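Es1 family protein (Ehrlichia chaffeensis, PDB 3L3B) is of unproven function but has a DJ-1/PfpI-type, amidotransferase-like fold and probably takes part in isoprenoid biosynthesis. Local coordinates at residues B[33-37]-B[38-42]; B[221-224]-B[225-228]; B[230-233]-B[234-237]. One frame throughout, in Å; residues are numbered along the deposited sequence.

Interaction 1 of 3, residues B[33-37]-B[38-42]; sequences CGHMD and GSEIR
The loop that leads from the first strand of the DJ-1/PfpI-like sheet, 24-29, into helix 41-53 folds back on itself here and brings Gly-34 against Gly-38 and Ser-39 at the subunit interface. Gly-34 uses both its N and its O. Its N donates to Ser-39 O at 2.9 Å with an N-H...O angle of 143°, and its O receives a weak bond from Gly-38 N at 2.8 Å. The chain returns closely on itself, with glycine at both places and Gly-38 CA 4.0 Å from Cys-33 N. Beyond the turn, Glu-40 occupies the N-cap of helix 41-53. Its OE2 accepts a weak capping bond from Arg-42 N at 2.7 Å and a hydrogen bond from Glu-43 N. The bend at chi2 (-56°) folds the carboxylate back, and OE1 comes 3.7 Å from His-35 CB, oblique to the imidazole ring. Ile-41 adds apolar contact: its CD1 lies 3.9 Å from Cys-33 SG while its CG1 rests 3.7 Å from Gly-34 N. With SG anti to the backbone nitrogen (chi1 -179°), the Cys-33 thiol is held beside this isoleucine; both residues also pack on their own counterparts in the second subunit. Charge crosses the same interface, since Glu-40 OE1 forms a salt bridge with Arg-94 of the second subunit and Asp-37 OD1 one with Arg-91 of that subunit, while Asp-37 OD2 takes Val-71 N. The two carboxylates thus tie the folded loop to its partner chain, and that of Glu-40 divides its oxygens between two tasks, OE2 capping the helix start and OE1 pairing across the dimer.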
loop_
_atom_site.group_PDB
_atom_site.type_symbol
_atom_site.label_atom_id
_atom_site.label_comp_id
_atom_site.label_asym_id
_atom_site.label_seq_id
_atom_site.Cartn_x
_atom_site.Cartn_y
_atom_site.Cartn_z
ATOM N N CYS B 33 7.681 -6.347 -1.075
ATOM C CA CYS B 33 6.507 -5.540 -1.435
ATOM C C CYS B 33 5.478 -6.399 -2.135
ATOM O O CYS B 33 5.402 -6.431 -3.369
ATOM C CB CYS B 33 6.975 -4.393 -2.304
ATOM S SG CYS B 33 5.683 -3.291 -2.831
ATOM N N GLY B 34 4.680 -7.094 -1.353
ATOM C CA GLY B 34 3.664 -8.025 -1.883
ATOM C C GLY B 34 3.303 -9.136 -0.923
ATOM O O GLY B 34 4.181 -9.739 -0.319
ATOM N N HIS B 35 2.007 -9.427 -0.775
ATOM C CA HIS B 35 1.589 -10.398 0.193
ATOM C C HIS B 35 2.106 -11.833 -0.009
ATOM O O HIS B 35 2.244 -12.597 0.986
ATOM C CB HIS B 35 0.058 -10.387 0.375
ATOM C CG HIS B 35 -0.725 -11.183 -0.628
ATOM N ND1 HIS B 35 -1.021 -10.723 -1.883
ATOM C CD2 HIS B 35 -1.374 -12.374 -0.506
ATOM C CE1 HIS B 35 -1.750 -11.620 -2.530
ATOM N NE2 HIS B 35 -1.995 -12.625 -1.706
ATOM N N MET B 36 2.407 -12.222 -1.244
ATOM C CA MET B 36 2.880 -13.589 -1.502
ATOM C C MET B 36 4.396 -13.783 -1.422
ATOM O O MET B 36 4.860 -14.918 -1.291
ATOM C CB MET B 36 2.339 -14.100 -2.850
ATOM C CG MET B 36 0.834 -13.989 -2.950
ATOM S SD MET B 36 0.099 -14.760 -4.376
ATOM C CE MET B 36 0.069 -16.428 -3.771
ATOM N N ASP B 37 5.188 -12.706 -1.427
ATOM C CA ASP B 37 6.649 -12.866 -1.370
ATOM C C ASP B 37 7.382 -11.834 -0.563
ATOM O O ASP B 37 8.629 -11.850 -0.537
ATOM C CB ASP B 37 7.268 -12.916 -2.782
ATOM C CG ASP B 37 7.065 -11.625 -3.591
ATOM O OD1 ASP B 37 6.690 -10.559 -3.042
ATOM O OD2 ASP B 37 7.296 -11.692 -4.839
ATOM N N GLY B 38 6.613 -11.032 0.179
ATOM C CA GLY B 38 7.115 -9.848 0.836
ATOM C C GLY B 38 6.185 -9.508 1.998
ATOM O O GLY B 38 5.496 -10.390 2.544
ATOM N N SER B 39 6.116 -8.214 2.287
ATOM C CA SER B 39 5.111 -7.662 3.189
ATOM C C SER B 39 3.783 -7.431 2.517
ATOM O O SER B 39 3.720 -6.980 1.362
ATOM C CB SER B 39 5.579 -6.319 3.749
ATOM O OG SER B 39 6.655 -6.475 4.628
ATOM N N GLU B 40 2.716 -7.678 3.269
ATOM C CA GLU B 40 1.346 -7.353 2.855
ATOM C C GLU B 40 1.267 -5.823 2.753
ATOM O O GLU B 40 1.499 -5.077 3.697
ATOM C CB GLU B 40 0.367 -7.896 3.894
ATOM C CG GLU B 40 -0.980 -8.395 3.368
ATOM C CD GLU B 40 -1.701 -7.372 2.600
ATOM O OE1 GLU B 40 -2.308 -7.749 1.544
ATOM O OE2 GLU B 40 -1.642 -6.185 3.044
ATOM N N ILE B 41 1.036 -5.364 1.557
ATOM C CA ILE B 41 1.115 -3.930 1.211
ATOM C C ILE B 41 0.026 -3.148 1.932
ATOM O O ILE B 41 0.302 -2.059 2.413
ATOM C CB ILE B 41 1.023 -3.740 -0.293
ATOM C CG1 ILE B 41 2.243 -4.311 -1.026
ATOM C CG2 ILE B 41 0.770 -2.262 -0.669
ATOM C CD1 ILE B 41 1.967 -4.459 -2.567
ATOM N N ARG B 42 -1.189 -3.694 2.041
ATOM C CA ARG B 42 -2.257 -2.962 2.703
ATOM C C ARG B 42 -1.983 -2.836 4.190
ATOM O O ARG B 42 -2.108 -1.753 4.743
ATOM C CB ARG B 42 -3.613 -3.594 2.438
ATOM C CG ARG B 42 -3.939 -3.561 0.979
ATOM C CD ARG B 42 -4.875 -4.675 0.642
ATOM N NE ARG B 42 -5.100 -4.731 -0.787
ATOM C CZ ARG B 42 -6.264 -5.029 -1.346
ATOM N NH1 ARG B 42 -7.318 -5.323 -0.602
ATOM N NH2 ARG B 42 -6.343 -5.066 -2.656
#

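Interaction 2 of 3, residues B[221-224]-B[225-228]; sequences LYNV and YLGI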
loop_
_atom_site.group_PDB
_atom_site.type_symbol
_atom_site.label_atom_id
_atom_site.label_comp_id
_atom_site.label_asym_id
_atom_site.label_seq_id
_atom_site.Cartn_x
_atom_site.Cartn_y
_atom_site.Cartn_z
ATOM N N LEU B 221 -11.118 -4.844 3.338
ATOM C CA LEU B 221 -10.029 -3.931 3.697
ATOM C C LEU B 221 -10.434 -3.038 4.856
ATOM O O LEU B 221 -9.639 -2.752 5.746
ATOM C CB LEU B 221 -9.680 -3.103 2.451
ATOM C CG LEU B 221 -8.536 -2.093 2.535
ATOM C CD1 LEU B 221 -7.208 -2.630 3.043
ATOM C CD2 LEU B 221 -8.395 -1.475 1.088
ATOM N N TYR B 222 -11.696 -2.593 4.869
ATOM C CA TYR B 222 -12.110 -1.685 5.952
ATOM C C TYR B 222 -12.030 -2.418 7.308
ATOM O O TYR B 222 -11.567 -1.860 8.268
ATOM C CB TYR B 222 -13.482 -1.074 5.691
ATOM C CG TYR B 222 -13.931 -0.112 6.774
ATOM C CD1 TYR B 222 -13.325 1.141 6.932
ATOM C CD2 TYR B 222 -14.938 -0.471 7.660
ATOM C CE1 TYR B 222 -13.726 2.016 7.959
ATOM C CE2 TYR B 222 -15.358 0.391 8.679
ATOM C CZ TYR B 222 -14.754 1.635 8.826
ATOM O OH TYR B 222 -15.193 2.455 9.856
ATOM N N ASN B 223 -12.440 -3.683 7.365
ATOM C CA ASN B 223 -12.364 -4.454 8.621
ATOM C C ASN B 223 -10.963 -4.737 9.042
ATOM O O ASN B 223 -10.630 -4.562 10.188
ATOM C CB ASN B 223 -13.197 -5.731 8.529
ATOM C CG ASN B 223 -14.674 -5.425 8.521
ATOM O OD1 ASN B 223 -15.077 -4.432 9.109
ATOM N ND2 ASN B 223 -15.484 -6.235 7.823
ATOM N N VAL B 224 -10.124 -5.092 8.091
ATOM C CA VAL B 224 -8.700 -5.228 8.334
ATOM C C VAL B 224 -8.146 -3.950 8.991
ATOM O O VAL B 224 -7.412 -4.027 9.974
ATOM C CB VAL B 224 -7.914 -5.563 7.033
ATOM C CG1 VAL B 224 -6.392 -5.369 7.241
ATOM C CG2 VAL B 224 -8.269 -7.010 6.520
ATOM N N TYR B 225 -8.541 -2.793 8.468
ATOM C CA TYR B 225 -8.066 -1.504 8.984
ATOM C C TYR B 225 -8.509 -1.236 10.429
ATOM O O TYR B 225 -7.757 -0.647 11.208
ATOM C CB TYR B 225 -8.526 -0.382 8.048
ATOM C CG TYR B 225 -8.627 1.035 8.608
ATOM C CD1 TYR B 225 -7.497 1.852 8.792
ATOM C CD2 TYR B 225 -9.863 1.579 8.895
ATOM C CE1 TYR B 225 -7.638 3.197 9.267
ATOM C CE2 TYR B 225 -9.999 2.870 9.393
ATOM C CZ TYR B 225 -8.892 3.676 9.568
ATOM O OH TYR B 225 -9.129 4.953 10.075
ATOM N N LEU B 226 -9.724 -1.673 10.772
ATOM C CA LEU B 226 -10.239 -1.471 12.120
ATOM C C LEU B 226 -9.371 -2.182 13.140
ATOM O O LEU B 226 -9.061 -1.634 14.198
ATOM C CB LEU B 226 -11.676 -1.937 12.216
ATOM C CG LEU B 226 -12.694 -1.040 11.553
ATOM C CD1 LEU B 226 -14.065 -1.630 11.785
ATOM C CD2 LEU B 226 -12.593 0.433 12.036
ATOM N N GLY B 227 -8.925 -3.388 12.799
ATOM C CA GLY B 227 -8.052 -4.120 13.677
ATOM C C GLY B 227 -6.683 -3.480 13.830
ATOM O O GLY B 227 -6.163 -3.433 14.899
ATOM N N ILE B 228 -6.084 -2.998 12.749
ATOM C CA ILE B 228 -4.771 -2.329 12.793
ATOM C C ILE B 228 -4.862 -1.028 13.561
ATOM O O ILE B 228 -3.960 -0.668 14.290
ATOM C CB ILE B 228 -4.234 -2.051 11.332
ATOM C CG1 ILE B 228 -3.812 -3.377 10.735
ATOM C CG2 ILE B 228 -3.086 -1.055 11.355
ATOM C CD1 ILE B 228 -3.522 -3.410 9.199
#
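On the first turns of helix 221-238, the Tyr-222 ring meets Leu-226 over one face and Tyr-225 obliquely. Leu-226 CG sits 4.1 Å above that face, offset toward the rim, and its two methyls divide the ring between them: CD1 approaches Tyr-222 CE2 at 3.9 Å, whereas CD2 lies by CZ and OH. The extended Tyr-222 side chain (chi1 -179°) carries the ring up to this leucine. On its other neighbour, Tyr-222 CE1 is 4.0 Å from Tyr-225 CD2, with ring planes inclined at 40°, too oblique for a stack or an edge-to-face pair. Away from the tyrosines, Val-224 and Ile-228 run side by side in the same direction, CG1 of the valine 4.0 Å from CD1 of the isoleucine. The hydrogen bonds between the two segments are all backbone bonds. Tyr-225 N bonds to Leu-221 O at 2.9 Å, Leu-226 N to Tyr-222 O, and Ile-228 N to Val-224 O at 3.2 Å; Gly-227 N reaches Asn-223 O only weakly. Tyr-222 O also meets the edge of the Tyr-225 ring, in its plane. The chemistry is therefore divided: backbone hydrogen bonds hold the helix, while its start meets the second subunit both by packing of the two tyrosines on Arg-53 of that subunit and by the bond from Tyr-222 N to Asp-52 of the same chain.

Interaction 3 of 3, residues B[230-233]-B[234-237]; sequences DMIS and SMVN
Chi1 of -61° turns Ser-234 OG back over the preceding turn, beside its own backbone nitrogen, and lets the hydroxyl donate to Asp-230 O at 2.7 Å. Ser-234 N donates to the same oxygen at 3.0 Å, and the two donors arrive from opposite faces of the carbonyl plane, tilted by 28° for OG and 32° for N. One carbonyl thus satisfies both the helical N-H and the side-chain hydroxyl. Asp-230 OD1 comes near Ser-234 OG but is bonded to Ser-201 OG. Further along, the helical ladder is regular: Met-235 N bonds to Met-231 O, and Val-236 N reaches Ile-232 O at 2.8 Å. Asn-237 N closes the series on Ser-233 O. On the apolar side, Met-235 SD lies 4.3 Å from Ile-232 CD1 and 4.4 Å from Met-231 CE, a loose sulfur-to-methyl grouping. The side chains of Ile-232 and Val-236 cross, their CG2 methyls 4.1 Å apart, and CG2 of the valine also comes 3.2 Å from Ile-232 O. This face of helix 221-238 turns to the central sheet: Met-231 and Met-235 pack on Val-112 of strand 110-113 and on Phe-210 of strand 209-212, while Ile-232 bridges to Glu-50 and Leu-51 of helix 41-53.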
loop_
_atom_site.group_PDB
_atom_site.type_symbol
_atom_site.label_atom_id
_atom_site.label_comp_id
_atom_site.label_asym_id
_atom_site.label_seq_id
_atom_site.Cartn_x
_atom_site.Cartn_y
_atom_site.Cartn_z
ATOM N N ASP B 230 -6.866 -0.427 16.040
ATOM C CA ASP B 230 -6.928 -0.761 17.460
ATOM C C ASP B 230 -5.561 -1.160 18.041
ATOM O O ASP B 230 -5.241 -0.838 19.183
ATOM C CB ASP B 230 -7.890 -1.901 17.688
ATOM C CG ASP B 230 -8.228 -2.062 19.172
ATOM O OD1 ASP B 230 -7.839 -3.091 19.778
ATOM O OD2 ASP B 230 -8.813 -1.116 19.732
ATOM N N MET B 231 -4.767 -1.866 17.239
ATOM C CA MET B 231 -3.466 -2.285 17.670
ATOM C C MET B 231 -2.547 -1.087 17.939
ATOM O O MET B 231 -1.966 -0.982 19.006
ATOM C CB MET B 231 -2.853 -3.209 16.620
ATOM C CG MET B 231 -1.627 -3.840 17.150
ATOM S SD MET B 231 -0.738 -4.793 15.972
ATOM C CE MET B 231 0.063 -3.511 15.034
ATOM N N ILE B 232 -2.458 -0.167 16.986
ATOM C CA ILE B 232 -1.563 0.982 17.076
ATOM C C ILE B 232 -2.026 1.908 18.195
ATOM O O ILE B 232 -1.191 2.344 19.009
ATOM C CB ILE B 232 -1.500 1.786 15.743
ATOM C CG1 ILE B 232 -0.948 0.946 14.562
ATOM C CG2 ILE B 232 -0.733 3.088 15.968
ATOM C CD1 ILE B 232 0.440 0.291 14.710
ATOM N N SER B 233 -3.339 2.181 18.269
ATOM C CA SER B 233 -3.910 2.867 19.435
ATOM C C SER B 233 -3.420 2.265 20.744
ATOM O O SER B 233 -2.938 2.978 21.608
ATOM C CB SER B 233 -5.453 2.830 19.440
ATOM O OG SER B 233 -5.977 3.473 18.288
ATOM N N SER B 234 -3.560 0.950 20.889
ATOM C CA SER B 234 -3.218 0.278 22.136
ATOM C C SER B 234 -1.744 0.432 22.448
ATOM O O SER B 234 -1.359 0.592 23.595
ATOM C CB SER B 234 -3.561 -1.208 22.056
ATOM O OG SER B 234 -4.949 -1.372 21.831
ATOM N N MET B 235 -0.906 0.355 21.431
ATOM C CA MET B 235 0.525 0.570 21.627
ATOM C C MET B 235 0.803 2.003 22.093
ATOM O O MET B 235 1.546 2.237 23.042
ATOM C CB MET B 235 1.315 0.278 20.335
ATOM C CG MET B 235 1.301 -1.176 19.926
ATOM S SD MET B 235 2.083 -1.396 18.311
ATOM C CE MET B 235 3.797 -1.353 18.980
ATOM N N VAL B 236 0.207 2.960 21.409
ATOM C CA VAL B 236 0.372 4.363 21.772
ATOM C C VAL B 236 -0.169 4.675 23.198
ATOM O O VAL B 236 0.463 5.418 23.955
ATOM C CB VAL B 236 -0.287 5.304 20.720
ATOM C CG1 VAL B 236 -0.202 6.770 21.174
ATOM C CG2 VAL B 236 0.348 5.131 19.331
ATOM N N ASN B 237 -1.317 4.105 23.569
ATOM C CA ASN B 237 -1.896 4.360 24.882
ATOM C C ASN B 237 -1.002 3.745 25.944
ATOM O O ASN B 237 -0.882 4.270 27.058
ATOM C CB ASN B 237 -3.279 3.729 25.040
ATOM C CG ASN B 237 -4.311 4.297 24.099
ATOM O OD1 ASN B 237 -5.391 3.722 23.964
ATOM N ND2 ASN B 237 -3.992 5.402 23.419
#

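How the interactions relate
Along the chain the contacts come in the order 1, 2, 3. Interaction 1 precedes helix 41-53 and enters its first turn; interactions 2 and 3 are successive parts of helix 221-238, their centres 14 Å apart. The centres of interactions 1 and 2 are 16 Å apart, yet the two meet where Arg-42 CB packs 3.8 Å from Leu-221 CD1, and both touch the second subunit. Interaction 3 lies 23 Å from interaction 1, centre to centre, and touches no other chain of the assembly. The C-terminal helix thus begins at the dimer interface and ends against the mixed sheet, with helix 41-53 alongside both of its parts.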